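Local coordinates for DUF871 domain-containing protein (Enterococcus faecalis, PDB 2P0O), which is of unknown function in its own right but probably acts as a 6-phospho-N-acetylmuramidase of the MupG family, hydrolysing N-acetylmuramic acid 6-phosphate glycosides, at residues Phe160-Lys168 with Leu210-Ala218; Gln201-Gly209 with Lys341-Ile349. All blocks are in the same frame, centred on the assembly; numbering follows the deposited sequence.

In the fold
The two contacts lie with their centres about 18 Å apart and share helix 203-212 of the eight-stranded parallel TIM barrel. Contact 2 uses its N-terminal part and contact 1 its C-terminal end with the loop that leads to strand 218-221. Along the chain the segments alternate: 160-168, 201-209, 210-218, 341-349. Contact 1 stays inside the barrel domain and joins helix 157-169 to the end of helix 203-212 and, mostly, to the loop after it. Contact 2 joins the same helix to the loop between strands 332-337 and 354-359 of the C-terminal, cyclophilin-like region. Helix 203-212 is tied to a barrel helix at its C-terminal end and the loop beyond, and to the second domain along its first turns.

Contact 1: Phe160-Lys168 with Leu210-Ala218; sequences FNEKNRWLK and LMADPYVDA. With NA (sodium ion), chain C.
Asn164, in the middle of helix 157-169, faces Tyr215 in the loop after helix 203-212, with their CA atoms 5.8 Å apart. That loop makes a type I beta turn from Asp213 to Val216. The backbone oxygens of Met211 (selenomethionine), Asp213 and Val216 bind a sodium ion between the helix end and this turn. Asp213 OD2 accepts from Tyr215 N at 2.8 Å, an Asx turn. Arg165 CG sits over one face of the Tyr215 ring in a CH-pi contact, 3.4 Å from its centroid. Lys168 CG comes to the ring edge, near its plane. The guanidinium of Arg165 is turned nearly perpendicular to the ring, by 86°. In this TIM barrel helix 157-169 packs on the last turn of helix 203-212 and on the loop leading into strand 218-221; strand 173-178 runs beneath, and Asn164 and Phe160 touch it. The Lys168 chain bends at chi2 and chi3 (-74° and -75°), which brings NZ to Asp217. Lys168 NZ bonds to Asp217 OD1 and OD2, each at 3.0 Å, on their syn lone pairs, in a salt bridge. Asp217 OD2 also accepts from Val174 N. The Phe160 ring meets Leu210 CD2 and Val216 CG2, with CZ 3.8 Å from the latter. One water bridges Asn161 OD1, Asn164 ND2 and Asp213 OD2; a second links Asn161 OD1 to Asp213 OD1. Asn164 OD1 bonds to His145 NE2.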
loop_
_atom_site.group_PDB
_atom_site.type_symbol
_atom_site.label_atom_id
_atom_site.label_comp_id
_atom_site.label_asym_id
_atom_site.label_seq_id
_atom_site.Cartn_x
_atom_site.Cartn_y
_atom_site.Cartn_z
ATOM N N PHE A 160 -5.349 -1.781 16.068
ATOM C CA PHE A 160 -5.537 -1.005 14.851
ATOM C C PHE A 160 -7.011 -1.006 14.444
ATOM O O PHE A 160 -7.580 0.068 14.219
ATOM C CB PHE A 160 -4.639 -1.617 13.778
ATOM C CG PHE A 160 -4.731 -0.985 12.390
ATOM C CD1 PHE A 160 -4.062 0.200 12.099
ATOM C CD2 PHE A 160 -5.394 -1.650 11.360
ATOM C CE1 PHE A 160 -4.058 0.744 10.818
ATOM C CE2 PHE A 160 -5.413 -1.113 10.057
ATOM C CZ PHE A 160 -4.743 0.084 9.786
ATOM N N ASN A 161 -7.631 -2.192 14.383
ATOM C CA ASN A 161 -9.022 -2.312 13.976
ATOM C C ASN A 161 -9.924 -1.619 14.979
ATOM O O ASN A 161 -10.856 -0.903 14.610
ATOM C CB ASN A 161 -9.442 -3.780 13.888
ATOM C CG ASN A 161 -8.955 -4.443 12.629
ATOM O OD1 ASN A 161 -8.415 -3.793 11.728
ATOM N ND2 ASN A 161 -9.160 -5.751 12.544
ATOM N N GLU A 162 -9.605 -1.831 16.251
ATOM C CA GLU A 162 -10.329 -1.231 17.358
ATOM C C GLU A 162 -10.285 0.286 17.273
ATOM O O GLU A 162 -11.314 0.948 17.390
ATOM C CB GLU A 162 -9.706 -1.702 18.666
ATOM C CG GLU A 162 -10.502 -1.426 19.911
ATOM C CD GLU A 162 -9.856 -2.045 21.169
ATOM O OE1 GLU A 162 -8.712 -1.663 21.555
ATOM O OE2 GLU A 162 -10.505 -2.928 21.776
ATOM N N LYS A 163 -9.085 0.825 17.050
ATOM C CA LYS A 163 -8.869 2.260 16.974
ATOM C C LYS A 163 -9.605 2.856 15.780
ATOM O O LYS A 163 -10.313 3.847 15.913
ATOM C CB LYS A 163 -7.361 2.549 16.902
ATOM C CG LYS A 163 -6.941 4.019 16.952
ATOM C CD LYS A 163 -7.376 4.732 18.227
ATOM C CE LYS A 163 -6.465 4.450 19.393
ATOM N NZ LYS A 163 -7.053 5.094 20.592
ATOM N N ASN A 164 -9.451 2.230 14.620
ATOM C CA ASN A 164 -10.019 2.744 13.392
ATOM C C ASN A 164 -11.553 2.815 13.420
ATOM O O ASN A 164 -12.144 3.794 12.945
ATOM C CB ASN A 164 -9.511 1.948 12.178
ATOM C CG ASN A 164 -8.002 2.073 11.981
ATOM O OD1 ASN A 164 -7.348 2.975 12.530
ATOM N ND2 ASN A 164 -7.440 1.157 11.203
ATOM N N ARG A 165 -12.185 1.782 13.973
ATOM C CA ARG A 165 -13.644 1.749 14.090
ATOM C C ARG A 165 -14.143 2.923 14.909
ATOM O O ARG A 165 -15.071 3.615 14.515
ATOM C CB ARG A 165 -14.096 0.438 14.720
ATOM C CG ARG A 165 -14.884 -0.449 13.771
ATOM C CD ARG A 165 -15.444 -1.755 14.418
ATOM N NE ARG A 165 -15.791 -1.619 15.835
ATOM C CZ ARG A 165 -16.993 -1.271 16.298
ATOM N NH1 ARG A 165 -17.995 -1.004 15.464
ATOM N NH2 ARG A 165 -17.187 -1.186 17.608
ATOM N N TRP A 166 -13.492 3.132 16.051
ATOM C CA TRP A 166 -13.721 4.277 16.928
ATOM C C TRP A 166 -13.532 5.579 16.161
ATOM O O TRP A 166 -14.444 6.410 16.117
ATOM C CB TRP A 166 -12.756 4.201 18.111
ATOM C CG TRP A 166 -12.832 5.336 19.094
ATOM C CD1 TRP A 166 -13.853 5.595 19.982
ATOM C CD2 TRP A 166 -11.828 6.337 19.338
ATOM N NE1 TRP A 166 -13.546 6.703 20.748
ATOM C CE2 TRP A 166 -12.312 7.174 20.375
ATOM C CE3 TRP A 166 -10.572 6.610 18.781
ATOM C CZ2 TRP A 166 -11.581 8.268 20.856
ATOM C CZ3 TRP A 166 -9.847 7.687 19.262
ATOM C CH2 TRP A 166 -10.353 8.507 20.282
ATOM N N LEU A 167 -12.362 5.741 15.542
ATOM C CA LEU A 167 -12.071 6.939 14.745
ATOM C C LEU A 167 -13.170 7.214 13.731
ATOM O O LEU A 167 -13.673 8.330 13.657
ATOM C CB LEU A 167 -10.684 6.869 14.070
ATOM C CG LEU A 167 -9.458 6.864 14.992
ATOM C CD1 LEU A 167 -8.182 6.391 14.284
ATOM C CD2 LEU A 167 -9.222 8.202 15.680
ATOM N N LYS A 168 -13.560 6.197 12.968
ATOM C CA LYS A 168 -14.580 6.372 11.934
ATOM C C LYS A 168 -15.954 6.678 12.541
ATOM O O LYS A 168 -16.754 7.419 11.957
ATOM C CB LYS A 168 -14.674 5.138 11.025
ATOM C CG LYS A 168 -13.384 4.779 10.252
ATOM C CD LYS A 168 -13.100 5.721 9.098
ATOM C CE LYS A 168 -14.027 5.455 7.924
ATOM N NZ LYS A 168 -14.147 6.650 7.051
ATOM N N LEU A 210 -4.883 -3.418 3.111
ATOM C CA LEU A 210 -5.320 -2.345 3.994
ATOM C C LEU A 210 -6.437 -1.528 3.382
ATOM O O LEU A 210 -7.407 -1.199 4.047
ATOM C CB LEU A 210 -4.144 -1.428 4.348
ATOM C CG LEU A 210 -3.247 -1.956 5.447
ATOM C CD1 LEU A 210 -2.186 -0.909 5.730
ATOM C CD2 LEU A 210 -4.047 -2.288 6.747
HETATM N N MSE A 211 -6.304 -1.225 2.097
HETATM C CA MSE A 211 -7.288 -0.449 1.382
HETATM C C MSE A 211 -8.646 -1.162 1.368
HETATM O O MSE A 211 -9.695 -0.508 1.400
HETATM C CB MSE A 211 -6.800 -0.159 -0.043
HETATM C CG MSE A 211 -7.580 0.994 -0.743
HETATM SE SE MSE A 211 -7.242 2.755 0.152
HETATM C CE MSE A 211 -9.135 3.188 0.321
ATOM N N ALA A 212 -8.637 -2.496 1.335
ATOM C CA ALA A 212 -9.896 -3.248 1.348
ATOM C C ALA A 212 -10.571 -3.171 2.713
ATOM O O ALA A 212 -11.758 -3.443 2.846
ATOM C CB ALA A 212 -9.663 -4.706 0.940
ATOM N N ASP A 213 -9.826 -2.787 3.740
ATOM C CA ASP A 213 -10.428 -2.740 5.078
ATOM C C ASP A 213 -11.463 -1.608 5.123
ATOM O O ASP A 213 -11.158 -0.482 4.718
ATOM C CB ASP A 213 -9.367 -2.559 6.147
ATOM C CG ASP A 213 -9.940 -2.630 7.536
ATOM O OD1 ASP A 213 -9.883 -3.730 8.142
ATOM O OD2 ASP A 213 -10.484 -1.613 8.016
ATOM N N PRO A 214 -12.696 -1.900 5.583
ATOM C CA PRO A 214 -13.749 -0.881 5.539
ATOM C C PRO A 214 -13.483 0.329 6.446
ATOM O O PRO A 214 -14.161 1.354 6.322
ATOM C CB PRO A 214 -15.002 -1.641 5.988
ATOM C CG PRO A 214 -14.490 -2.817 6.739
ATOM C CD PRO A 214 -13.180 -3.185 6.126
ATOM N N TYR A 215 -12.492 0.224 7.325
ATOM C CA TYR A 215 -12.178 1.322 8.241
ATOM C C TYR A 215 -10.887 2.090 7.949
ATOM O O TYR A 215 -10.464 2.907 8.764
ATOM C CB TYR A 215 -12.165 0.810 9.683
ATOM C CG TYR A 215 -13.492 0.216 10.061
ATOM C CD1 TYR A 215 -14.593 1.039 10.317
ATOM C CD2 TYR A 215 -13.661 -1.166 10.127
ATOM C CE1 TYR A 215 -15.841 0.493 10.648
ATOM C CE2 TYR A 215 -14.901 -1.724 10.461
ATOM C CZ TYR A 215 -15.980 -0.890 10.717
ATOM O OH TYR A 215 -17.196 -1.443 11.055
ATOM N N VAL A 216 -10.262 1.814 6.807
ATOM C CA VAL A 216 -9.070 2.546 6.376
ATOM C C VAL A 216 -9.462 3.352 5.143
ATOM O O VAL A 216 -10.097 2.820 4.210
ATOM C CB VAL A 216 -7.906 1.591 6.024
ATOM C CG1 VAL A 216 -6.679 2.376 5.499
ATOM C CG2 VAL A 216 -7.546 0.714 7.241
ATOM N N ASP A 217 -9.084 4.616 5.103
ATOM C CA ASP A 217 -9.462 5.428 3.955
ATOM C C ASP A 217 -8.301 5.622 2.995
ATOM O O ASP A 217 -8.514 5.800 1.787
ATOM C CB ASP A 217 -10.058 6.760 4.408
ATOM C CG ASP A 217 -11.285 6.564 5.274
ATOM O OD1 ASP A 217 -12.328 6.125 4.741
ATOM O OD2 ASP A 217 -11.213 6.825 6.491
ATOM N N ALA A 218 -7.076 5.533 3.511
ATOM C CA ALA A 218 -5.895 5.809 2.693
ATOM C C ALA A 218 -4.671 5.039 3.135
ATOM O O ALA A 218 -4.498 4.760 4.331
ATOM C CB ALA A 218 -5.610 7.301 2.665
HETATM NA NA NA C . -10.936 0.871 2.910
HETATM O O HOH W 1 -9.251 -1.256 10.481
HETATM O O HOH W 2 -7.347 -4.427 9.350
#

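Contact 2: Gln201-Gly209 with Lys341-Ile349; sequences QNPFAAAVG and KDQTILPLI
Ala205 points its methyl group toward segment 341-349, which has a short 3-10 segment near its end, and meets Thr344 and Ile345 there. Its CB lies 3.3 Å from Thr344 OG1 and 3.8 Å from Ile345 CG1. The small side chain lets the backbones come close, with the CA atoms of Ala205 and Ile345 5.1 Å apart. One turn further on, Leu348 reaches across with both methyls. Leu348 CD1 packs on Val208 CB and near Ala205 O, while Leu348 CD2 rests on Gly209 CA at 3.6 Å, where no side chain stands between. Ile345 sends CD1 to the edge of the Phe204 ring, the two side chains crossing at about a right angle.

At the start of the helix, Asn202 is the N-cap. Its CG is anti to its own N (chi1 -177°), which turns OD1 back to Phe204 N and Ala205 N in two weak capping bonds. ND2 of the same amide bonds to Gln233 OE1. The Lys341 chain crosses Asn202 at about a right angle and carries NZ past Pro203 CD to a salt bridge with Asp181. Two waters fill in around Thr344. One receives a bond from Asn202 N at 2.7 Å and donates to Lys341 O and Gln201 OE1. The other donates to Asn202 O at 2.8 Å. Thr344 OG1 bonds to both, so this hydroxyl is held by water on the polar side of the contact.

The contact joins the barrel domain to the C-terminal domain. Helix 228-240 lies alongside, with Phe234 edge-to-face with Phe204 and Arg229 in a salt bridge with Asp342. Strand 242-247 completes the packing, its Phe243 touching Phe204, Ile345 and Ile349.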
loop_
_atom_site.group_PDB
_atom_site.type_symbol
_atom_site.label_atom_id
_atom_site.label_comp_id
_atom_site.label_asym_id
_atom_site.label_seq_id
_atom_site.Cartn_x
_atom_site.Cartn_y
_atom_site.Cartn_z
ATOM N N GLN A 201 7.493 -7.152 4.426
ATOM C CA GLN A 201 6.532 -7.805 3.510
ATOM C C GLN A 201 6.352 -7.009 2.188
ATOM O O GLN A 201 6.759 -5.855 2.094
ATOM C CB GLN A 201 5.155 -8.039 4.175
ATOM C CG GLN A 201 5.142 -8.975 5.414
ATOM C CD GLN A 201 5.880 -10.290 5.203
ATOM O OE1 GLN A 201 5.591 -11.051 4.278
ATOM N NE2 GLN A 201 6.851 -10.561 6.063
ATOM N N ASN A 202 5.769 -7.659 1.183
ATOM C CA ASN A 202 5.467 -7.043 -0.115
ATOM C C ASN A 202 4.564 -5.841 0.136
ATOM O O ASN A 202 3.456 -6.007 0.620
ATOM C CB ASN A 202 4.745 -8.061 -1.028
ATOM C CG ASN A 202 4.471 -7.514 -2.424
ATOM O OD1 ASN A 202 4.319 -6.302 -2.623
ATOM N ND2 ASN A 202 4.435 -8.400 -3.398
ATOM N N PRO A 203 5.068 -4.629 -0.132
ATOM C CA PRO A 203 4.268 -3.415 0.057
ATOM C C PRO A 203 2.974 -3.385 -0.752
ATOM O O PRO A 203 1.960 -2.840 -0.279
ATOM C CB PRO A 203 5.214 -2.282 -0.393
ATOM C CG PRO A 203 6.594 -2.874 -0.317
ATOM C CD PRO A 203 6.450 -4.337 -0.574
ATOM N N PHE A 204 2.990 -3.940 -1.961
ATOM C CA PHE A 204 1.775 -3.981 -2.782
ATOM C C PHE A 204 0.683 -4.781 -2.093
ATOM O O PHE A 204 -0.453 -4.331 -2.019
ATOM C CB PHE A 204 2.064 -4.524 -4.203
ATOM C CG PHE A 204 0.821 -4.923 -4.981
ATOM C CD1 PHE A 204 0.010 -3.955 -5.569
ATOM C CD2 PHE A 204 0.485 -6.266 -5.142
ATOM C CE1 PHE A 204 -1.134 -4.304 -6.286
ATOM C CE2 PHE A 204 -0.654 -6.634 -5.853
ATOM C CZ PHE A 204 -1.482 -5.649 -6.424
ATOM N N ALA A 205 1.029 -5.981 -1.611
ATOM C CA ALA A 205 0.046 -6.810 -0.930
ATOM C C ALA A 205 -0.439 -6.120 0.356
ATOM O O ALA A 205 -1.597 -6.230 0.712
ATOM C CB ALA A 205 0.638 -8.192 -0.589
ATOM N N ALA A 206 0.471 -5.436 1.045
ATOM C CA ALA A 206 0.145 -4.762 2.289
ATOM C C ALA A 206 -0.854 -3.624 2.035
ATOM O O ALA A 206 -1.882 -3.541 2.713
ATOM C CB ALA A 206 1.435 -4.236 2.951
ATOM N N ALA A 207 -0.574 -2.816 1.010
ATOM C CA ALA A 207 -1.402 -1.659 0.651
ATOM C C ALA A 207 -2.789 -2.059 0.184
ATOM O O ALA A 207 -3.800 -1.578 0.693
ATOM C CB ALA A 207 -0.690 -0.775 -0.416
ATOM N N VAL A 208 -2.834 -2.971 -0.779
ATOM C CA VAL A 208 -4.100 -3.459 -1.258
ATOM C C VAL A 208 -4.956 -4.051 -0.124
ATOM O O VAL A 208 -6.165 -3.747 -0.042
ATOM C CB VAL A 208 -3.916 -4.435 -2.470
ATOM C CG1 VAL A 208 -5.273 -4.962 -2.957
ATOM C CG2 VAL A 208 -3.230 -3.698 -3.607
ATOM N N GLY A 209 -4.361 -4.871 0.739
ATOM C CA GLY A 209 -5.137 -5.465 1.839
ATOM C C GLY A 209 -5.703 -4.405 2.765
ATOM O O GLY A 209 -6.877 -4.448 3.125
ATOM N N LYS A 341 7.935 -14.147 -1.905
ATOM C CA LYS A 341 7.605 -12.731 -1.785
ATOM C C LYS A 341 6.184 -12.389 -2.279
ATOM O O LYS A 341 5.587 -11.417 -1.820
ATOM C CB LYS A 341 8.693 -11.877 -2.485
ATOM C CG LYS A 341 8.260 -10.464 -2.971
ATOM C CD LYS A 341 8.491 -9.338 -1.927
ATOM C CE LYS A 341 8.627 -7.954 -2.593
ATOM N NZ LYS A 341 9.109 -6.835 -1.634
ATOM N N ASP A 342 5.621 -13.180 -3.183
ATOM C CA ASP A 342 4.287 -12.863 -3.679
ATOM C C ASP A 342 3.174 -13.593 -2.945
ATOM O O ASP A 342 1.989 -13.324 -3.155
ATOM C CB ASP A 342 4.181 -13.061 -5.201
ATOM C CG ASP A 342 4.956 -12.007 -5.972
ATOM O OD1 ASP A 342 5.284 -10.951 -5.381
ATOM O OD2 ASP A 342 5.276 -12.229 -7.162
ATOM N N GLN A 343 3.546 -14.476 -2.035
ATOM C CA GLN A 343 2.515 -15.268 -1.372
ATOM C C GLN A 343 1.542 -14.488 -0.486
ATOM O O GLN A 343 0.466 -14.973 -0.214
ATOM C CB GLN A 343 3.170 -16.424 -0.603
ATOM C CG GLN A 343 3.611 -17.542 -1.569
ATOM C CD GLN A 343 4.270 -18.699 -0.859
ATOM O OE1 GLN A 343 3.950 -18.981 0.275
ATOM N NE2 GLN A 343 5.193 -19.369 -1.526
ATOM N N THR A 344 1.901 -13.300 -0.007
ATOM C CA THR A 344 0.917 -12.498 0.727
ATOM C C THR A 344 -0.156 -11.863 -0.188
ATOM O O THR A 344 -1.092 -11.253 0.285
ATOM C CB THR A 344 1.552 -11.398 1.560
ATOM O OG1 THR A 344 2.397 -10.598 0.717
ATOM C CG2 THR A 344 2.360 -11.993 2.748
ATOM N N ILE A 345 0.003 -11.984 -1.497
ATOM C CA ILE A 345 -1.028 -11.530 -2.433
ATOM C C ILE A 345 -2.177 -12.547 -2.486
ATOM O O ILE A 345 -3.355 -12.177 -2.689
ATOM C CB ILE A 345 -0.437 -11.333 -3.853
ATOM C CG1 ILE A 345 0.647 -10.256 -3.806
ATOM C CG2 ILE A 345 -1.545 -11.005 -4.880
ATOM C CD1 ILE A 345 1.584 -10.246 -5.060
ATOM N N LEU A 346 -1.846 -13.819 -2.263
ATOM C CA LEU A 346 -2.857 -14.900 -2.372
ATOM C C LEU A 346 -4.154 -14.709 -1.596
ATOM O O LEU A 346 -5.180 -14.968 -2.168
ATOM C CB LEU A 346 -2.292 -16.315 -2.082
ATOM C CG LEU A 346 -1.144 -16.786 -2.996
ATOM C CD1 LEU A 346 -0.453 -18.023 -2.421
ATOM C CD2 LEU A 346 -1.660 -17.020 -4.441
ATOM N N PRO A 347 -4.108 -14.340 -0.290
ATOM C CA PRO A 347 -5.389 -14.067 0.408
ATOM C C PRO A 347 -6.145 -12.832 -0.109
ATOM O O PRO A 347 -7.284 -12.612 0.294
ATOM C CB PRO A 347 -4.976 -13.817 1.864
ATOM C CG PRO A 347 -3.508 -14.130 1.966
ATOM C CD PRO A 347 -2.936 -14.172 0.597
ATOM N N LEU A 348 -5.517 -12.022 -0.966
ATOM C CA LEU A 348 -6.174 -10.851 -1.535
ATOM C C LEU A 348 -7.064 -11.227 -2.712
ATOM O O LEU A 348 -7.952 -10.443 -3.145
ATOM C CB LEU A 348 -5.145 -9.818 -1.999
ATOM C CG LEU A 348 -4.298 -9.218 -0.875
ATOM C CD1 LEU A 348 -3.505 -8.071 -1.466
ATOM C CD2 LEU A 348 -5.210 -8.754 0.290
ATOM N N ILE A 349 -6.828 -12.429 -3.224
ATOM C CA ILE A 349 -7.486 -12.894 -4.432
ATOM C C ILE A 349 -8.793 -13.553 -4.007
ATOM O O ILE A 349 -8.830 -14.712 -3.564
ATOM C CB ILE A 349 -6.588 -13.836 -5.225
ATOM C CG1 ILE A 349 -5.324 -13.094 -5.619
ATOM C CG2 ILE A 349 -7.262 -14.294 -6.518
ATOM C CD1 ILE A 349 -4.282 -13.993 -6.180
HETATM O O HOH W 3 5.463 -10.391 1.191
HETATM O O HOH W 4 2.615 -8.191 2.174
#